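Local coordinates for UDP-N-acetylenolpyruvoylglucosamine reductase (Listeria monocytogenes, PDB 3TX1), which probably catalyses, with bound FAD, the NADPH-driven reduction of UDP-N-acetylenolpyruvoylglucosamine to UDP-N-acetylmuramate, a step of peptidoglycan biosynthesis, at residues E65-N77 with A172-L184. Sequence-based numbering, arbitrary orientation.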
loop_
_atom_site.group_PDB
_atom_site.type_symbol
_atom_site.label_atom_id
_atom_site.label_comp_id
_atom_site.label_asym_id
_atom_site.label_seq_id
_atom_site.Cartn_x
_atom_site.Cartn_y
_atom_site.Cartn_z
ATOM N N GLU A 65 -19.997 9.927 -0.258
ATOM C CA GLU A 65 -21.284 9.372 0.162
ATOM C C GLU A 65 -21.420 7.965 -0.377
ATOM O O GLU A 65 -21.912 7.070 0.332
ATOM C CB GLU A 65 -22.431 10.263 -0.289
ATOM C CG GLU A 65 -23.809 9.724 -0.020
ATOM C CD GLU A 65 -24.258 9.769 1.444
ATOM O OE1 GLU A 65 -23.859 10.657 2.216
ATOM O OE2 GLU A 65 -25.089 8.913 1.815
ATOM N N GLU A 66 -20.956 7.755 -1.614
ATOM C CA GLU A 66 -20.991 6.420 -2.201
ATOM C C GLU A 66 -20.174 5.477 -1.348
ATOM O O GLU A 66 -20.585 4.345 -1.087
ATOM C CB GLU A 66 -20.462 6.418 -3.621
ATOM C CG GLU A 66 -21.411 7.025 -4.640
ATOM C CD GLU A 66 -21.003 6.793 -6.107
ATOM O OE1 GLU A 66 -19.891 6.319 -6.436
ATOM O OE2 GLU A 66 -21.838 7.085 -6.970
ATOM N N ALA A 67 -19.021 5.939 -0.881
ATOM C CA ALA A 67 -18.189 5.045 -0.084
ATOM C C ALA A 67 -18.930 4.664 1.193
ATOM O O ALA A 67 -18.864 3.519 1.621
ATOM C CB ALA A 67 -16.811 5.639 0.205
ATOM N N GLN A 68 -19.666 5.622 1.748
ATOM C CA GLN A 68 -20.424 5.474 2.971
ATOM C C GLN A 68 -21.541 4.458 2.879
ATOM O O GLN A 68 -21.677 3.573 3.714
ATOM C CB GLN A 68 -21.030 6.810 3.354
ATOM C CG GLN A 68 -19.988 7.748 3.924
ATOM C CD GLN A 68 -20.579 9.025 4.470
ATOM O OE1 GLN A 68 -20.904 9.942 3.706
ATOM N NE2 GLN A 68 -20.721 9.104 5.797
ATOM N N GLU A 69 -22.338 4.580 1.845
ATOM C CA GLU A 69 -23.425 3.692 1.683
ATOM C C GLU A 69 -22.949 2.246 1.591
ATOM O O GLU A 69 -23.561 1.338 2.175
ATOM C CB GLU A 69 -24.226 4.108 0.461
ATOM C CG GLU A 69 -24.925 5.443 0.663
ATOM C CD GLU A 69 -25.685 5.881 -0.571
ATOM O OE1 GLU A 69 -24.983 5.965 -1.607
ATOM O OE2 GLU A 69 -26.947 6.136 -0.503
ATOM N N VAL A 70 -21.832 2.032 0.913
ATOM C CA VAL A 70 -21.350 0.671 0.702
ATOM C C VAL A 70 -20.766 0.079 1.980
ATOM O O VAL A 70 -21.067 -1.075 2.327
ATOM C CB VAL A 70 -20.379 0.605 -0.497
ATOM C CG1 VAL A 70 -19.790 -0.781 -0.671
ATOM C CG2 VAL A 70 -21.095 1.042 -1.769
ATOM N N VAL A 71 -19.986 0.887 2.697
ATOM C CA VAL A 71 -19.419 0.480 3.974
ATOM C C VAL A 71 -20.511 0.181 4.961
ATOM O O VAL A 71 -20.450 -0.819 5.675
ATOM C CB VAL A 71 -18.508 1.563 4.579
ATOM C CG1 VAL A 71 -18.226 1.314 6.060
ATOM C CG2 VAL A 71 -17.211 1.610 3.823
ATOM N N ALA A 72 -21.521 1.028 5.000
ATOM C CA ALA A 72 -22.626 0.802 5.930
ATOM C C ALA A 72 -23.378 -0.453 5.545
ATOM O O ALA A 72 -23.661 -1.285 6.398
ATOM C CB ALA A 72 -23.564 1.989 5.972
ATOM N N TYR A 73 -23.645 -0.609 4.250
ATOM C CA TYR A 73 -24.402 -1.749 3.765
ATOM C C TYR A 73 -23.729 -3.058 4.135
ATOM O O TYR A 73 -24.399 -3.987 4.618
ATOM C CB TYR A 73 -24.603 -1.660 2.252
ATOM C CG TYR A 73 -25.396 -2.789 1.669
ATOM C CD1 TYR A 73 -26.754 -2.657 1.414
ATOM C CD2 TYR A 73 -24.799 -3.990 1.380
ATOM C CE1 TYR A 73 -27.498 -3.704 0.879
ATOM C CE2 TYR A 73 -25.514 -5.042 0.846
ATOM C CZ TYR A 73 -26.864 -4.899 0.596
ATOM O OH TYR A 73 -27.556 -5.972 0.061
ATOM N N CYS A 74 -22.413 -3.127 3.916
ATOM C CA CYS A 74 -21.644 -4.338 4.216
ATOM C C CYS A 74 -21.576 -4.626 5.695
ATOM O O CYS A 74 -21.636 -5.812 6.105
ATOM C CB CYS A 74 -20.244 -4.247 3.649
ATOM S SG CYS A 74 -20.286 -4.392 1.861
ATOM N N HIS A 75 -21.431 -3.553 6.485
ATOM C CA HIS A 75 -21.439 -3.681 7.929
ATOM C C HIS A 75 -22.730 -4.286 8.344
ATOM O O HIS A 75 -22.737 -5.372 8.888
ATOM C CB HIS A 75 -21.275 -2.347 8.614
ATOM C CG HIS A 75 -21.159 -2.450 10.117
ATOM N ND1 HIS A 75 -19.994 -2.684 10.738
ATOM C CD2 HIS A 75 -22.112 -2.331 11.116
ATOM C CE1 HIS A 75 -20.183 -2.710 12.065
ATOM N NE2 HIS A 75 -21.479 -2.490 12.299
ATOM N N GLN A 76 -23.843 -3.632 8.031
ATOM C CA GLN A 76 -25.190 -4.083 8.458
ATOM C C GLN A 76 -25.570 -5.484 8.055
ATOM O O GLN A 76 -26.351 -6.134 8.745
ATOM C CB GLN A 76 -26.274 -3.129 7.979
ATOM C CG GLN A 76 -26.247 -1.811 8.715
ATOM C CD GLN A 76 -27.137 -0.749 8.099
ATOM O OE1 GLN A 76 -26.783 0.429 8.082
ATOM N NE2 GLN A 76 -28.273 -1.159 7.559
ATOM N N ASN A 77 -25.048 -5.932 6.921
ATOM C CA ASN A 77 -25.341 -7.273 6.434
ATOM C C ASN A 77 -24.240 -8.250 6.810
ATOM O O ASN A 77 -24.217 -9.385 6.326
ATOM C CB ASN A 77 -25.525 -7.243 4.922
ATOM C CG ASN A 77 -26.767 -6.487 4.513
ATOM O OD1 ASN A 77 -26.689 -5.441 3.854
ATOM N ND2 ASN A 77 -27.921 -6.982 4.937
ATOM N N ALA A 172 -6.830 13.772 8.971
ATOM C CA ALA A 172 -7.359 12.803 8.029
ATOM C C ALA A 172 -8.876 12.703 8.123
ATOM O O ALA A 172 -9.463 12.845 9.217
ATOM C CB ALA A 172 -6.747 11.446 8.289
ATOM N N THR A 173 -9.503 12.482 6.966
ATOM C CA THR A 173 -10.930 12.202 6.932
ATOM C C THR A 173 -11.076 10.698 6.781
ATOM O O THR A 173 -10.494 10.093 5.890
ATOM C CB THR A 173 -11.644 12.854 5.755
ATOM O OG1 THR A 173 -11.349 14.244 5.744
ATOM C CG2 THR A 173 -13.156 12.656 5.890
ATOM N N VAL A 174 -11.916 10.115 7.601
ATOM C CA VAL A 174 -12.018 8.701 7.638
ATOM C C VAL A 174 -13.460 8.159 7.783
ATOM O O VAL A 174 -14.387 8.900 8.124
ATOM C CB VAL A 174 -11.120 8.281 8.807
ATOM C CG1 VAL A 174 -11.810 7.350 9.786
ATOM C CG2 VAL A 174 -9.793 7.771 8.310
ATOM N N LEU A 175 -13.638 6.873 7.485
ATOM C CA LEU A 175 -14.902 6.185 7.699
ATOM C C LEU A 175 -14.717 5.085 8.704
ATOM O O LEU A 175 -13.841 4.235 8.583
ATOM C CB LEU A 175 -15.490 5.592 6.412
ATOM C CG LEU A 175 -16.046 6.522 5.300
ATOM C CD1 LEU A 175 -16.859 5.713 4.299
ATOM C CD2 LEU A 175 -16.900 7.672 5.807
ATOM N N THR A 176 -15.551 5.110 9.721
ATOM C CA THR A 176 -15.541 4.060 10.715
ATOM C C THR A 176 -16.216 2.842 10.084
ATOM O O THR A 176 -16.881 2.941 9.039
ATOM C CB THR A 176 -16.278 4.494 11.983
ATOM O OG1 THR A 176 -17.678 4.589 11.713
ATOM C CG2 THR A 176 -15.773 5.855 12.453
ATOM N N GLN A 177 -16.056 1.689 10.719
ATOM C CA GLN A 177 -16.629 0.460 10.178
ATOM C C GLN A 177 -18.137 0.514 10.004
ATOM O O GLN A 177 -18.702 -0.252 9.213
ATOM C CB GLN A 177 -16.224 -0.749 11.012
ATOM C CG GLN A 177 -14.810 -1.260 10.753
ATOM C CD GLN A 177 -14.577 -2.640 11.370
ATOM O OE1 GLN A 177 -15.322 -3.078 12.259
ATOM N NE2 GLN A 177 -13.551 -3.335 10.895
ATOM N N THR A 178 -18.797 1.417 10.731
ATOM C CA THR A 178 -20.246 1.524 10.595
ATOM C C THR A 178 -20.605 2.410 9.399
ATOM O O THR A 178 -21.758 2.438 8.980
ATOM C CB THR A 178 -20.950 2.058 11.857
ATOM O OG1 THR A 178 -20.729 3.455 11.966
ATOM C CG2 THR A 178 -20.476 1.371 13.116
ATOM N N GLY A 179 -19.623 3.107 8.827
ATOM C CA GLY A 179 -19.917 3.995 7.708
ATOM C C GLY A 179 -19.900 5.493 7.993
ATOM O O GLY A 179 -19.996 6.275 7.050
ATOM N N GLU A 180 -19.733 5.915 9.249
ATOM C CA GLU A 180 -19.753 7.358 9.575
ATOM C C GLU A 180 -18.467 8.110 9.269
ATOM O O GLU A 180 -17.409 7.579 9.531
ATOM C CB GLU A 180 -20.014 7.579 11.069
ATOM C CG GLU A 180 -21.120 6.716 11.638
ATOM C CD GLU A 180 -21.798 7.294 12.877
ATOM O OE1 GLU A 180 -21.520 8.453 13.265
ATOM O OE2 GLU A 180 -22.662 6.587 13.427
ATOM N N LEU A 181 -18.538 9.345 8.765
ATOM C CA LEU A 181 -17.314 10.121 8.657
ATOM C C LEU A 181 -16.791 10.478 10.033
ATOM O O LEU A 181 -17.537 10.670 10.979
ATOM C CB LEU A 181 -17.452 11.455 7.934
ATOM C CG LEU A 181 -17.550 11.629 6.431
ATOM C CD1 LEU A 181 -19.023 11.762 6.069
ATOM C CD2 LEU A 181 -16.863 12.935 6.118
ATOM N N LYS A 182 -15.483 10.605 10.120
ATOM C CA LYS A 182 -14.867 11.034 11.333
ATOM C C LYS A 182 -13.654 11.807 10.849
ATOM O O LYS A 182 -12.847 11.279 10.080
ATOM C CB LYS A 182 -14.497 9.845 12.224
ATOM C CG LYS A 182 -13.977 10.292 13.572
ATOM C CD LYS A 182 -13.594 9.159 14.504
ATOM C CE LYS A 182 -13.401 9.692 15.915
ATOM N NZ LYS A 182 -14.699 10.190 16.467
ATOM N N LYS A 183 -13.592 13.080 11.231
ATOM C CA LYS A 183 -12.477 13.974 10.904
ATOM C C LYS A 183 -11.466 13.893 12.043
ATOM O O LYS A 183 -11.799 14.176 13.189
ATOM C CB LYS A 183 -12.986 15.405 10.669
ATOM C CG LYS A 183 -13.429 15.656 9.232
ATOM C CD LYS A 183 -14.357 16.850 9.096
ATOM C CE LYS A 183 -14.077 17.693 7.840
ATOM N NZ LYS A 183 -14.045 16.951 6.551
ATOM N N LEU A 184 -10.240 13.475 11.745
ATOM C CA LEU A 184 -9.237 13.278 12.810
ATOM C C LEU A 184 -8.152 14.328 12.853
ATOM O O LEU A 184 -7.859 14.952 11.845
ATOM C CB LEU A 184 -8.584 11.895 12.695
ATOM C CG LEU A 184 -9.436 10.652 12.921
ATOM C CD1 LEU A 184 -8.660 9.422 12.491
ATOM C CD2 LEU A 184 -9.884 10.528 14.367
HETATM O O HOH W 1 -17.998 -2.332 7.271
#
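Q68 reaches across to G179 with its CG beside the backbone N (chi1 -75°) and the rest of the chain extended, which carries the amide past the helix surface to the turn. There NE2 gives a nearly straight hydrogen bond to G179 O (3.2 Å, 161° at the hydrogen), arriving in the carbonyl plane and close to the plane of its own amide. Two leucines pack against this arm: L175 crosses it at about a right angle, CD2 against Q68 CG at 3.6 Å, and L181 also crosses it at about a right angle, with CD1 against the amide. One turn further along the helix, V71 holds CG1 anti to its backbone N (chi1 164°); that methyl fits into the type I turn T176-G179, 3.6 Å from G179 CA and close to the carbonyl oxygens of T176 and Q177. Its other methyl, CG2, faces L175 CD1. G179, which has no side chain, lets the turn come right up to the helix, its CA 4.5 Å from A72 CA, while A72 CB meets T178 O. H75 closes the far end: T178 CA sits over one face of the H75 ring, 4.2 Å from its centroid, in a CH-pi contact. A water bridges V71 O and Q177 O, donating to both. The turn belongs to the hairpin of strands 169-175 and 181-185 in the antiparallel sheet of the FAD-binding domain, so the hairpin tip docks on helix 64-76. The helix also packs V71 and C74 against L102 and V100 of strand 100-103, in the mixed sheet, and L175 continues onto I204 and L206 of strand 204-214.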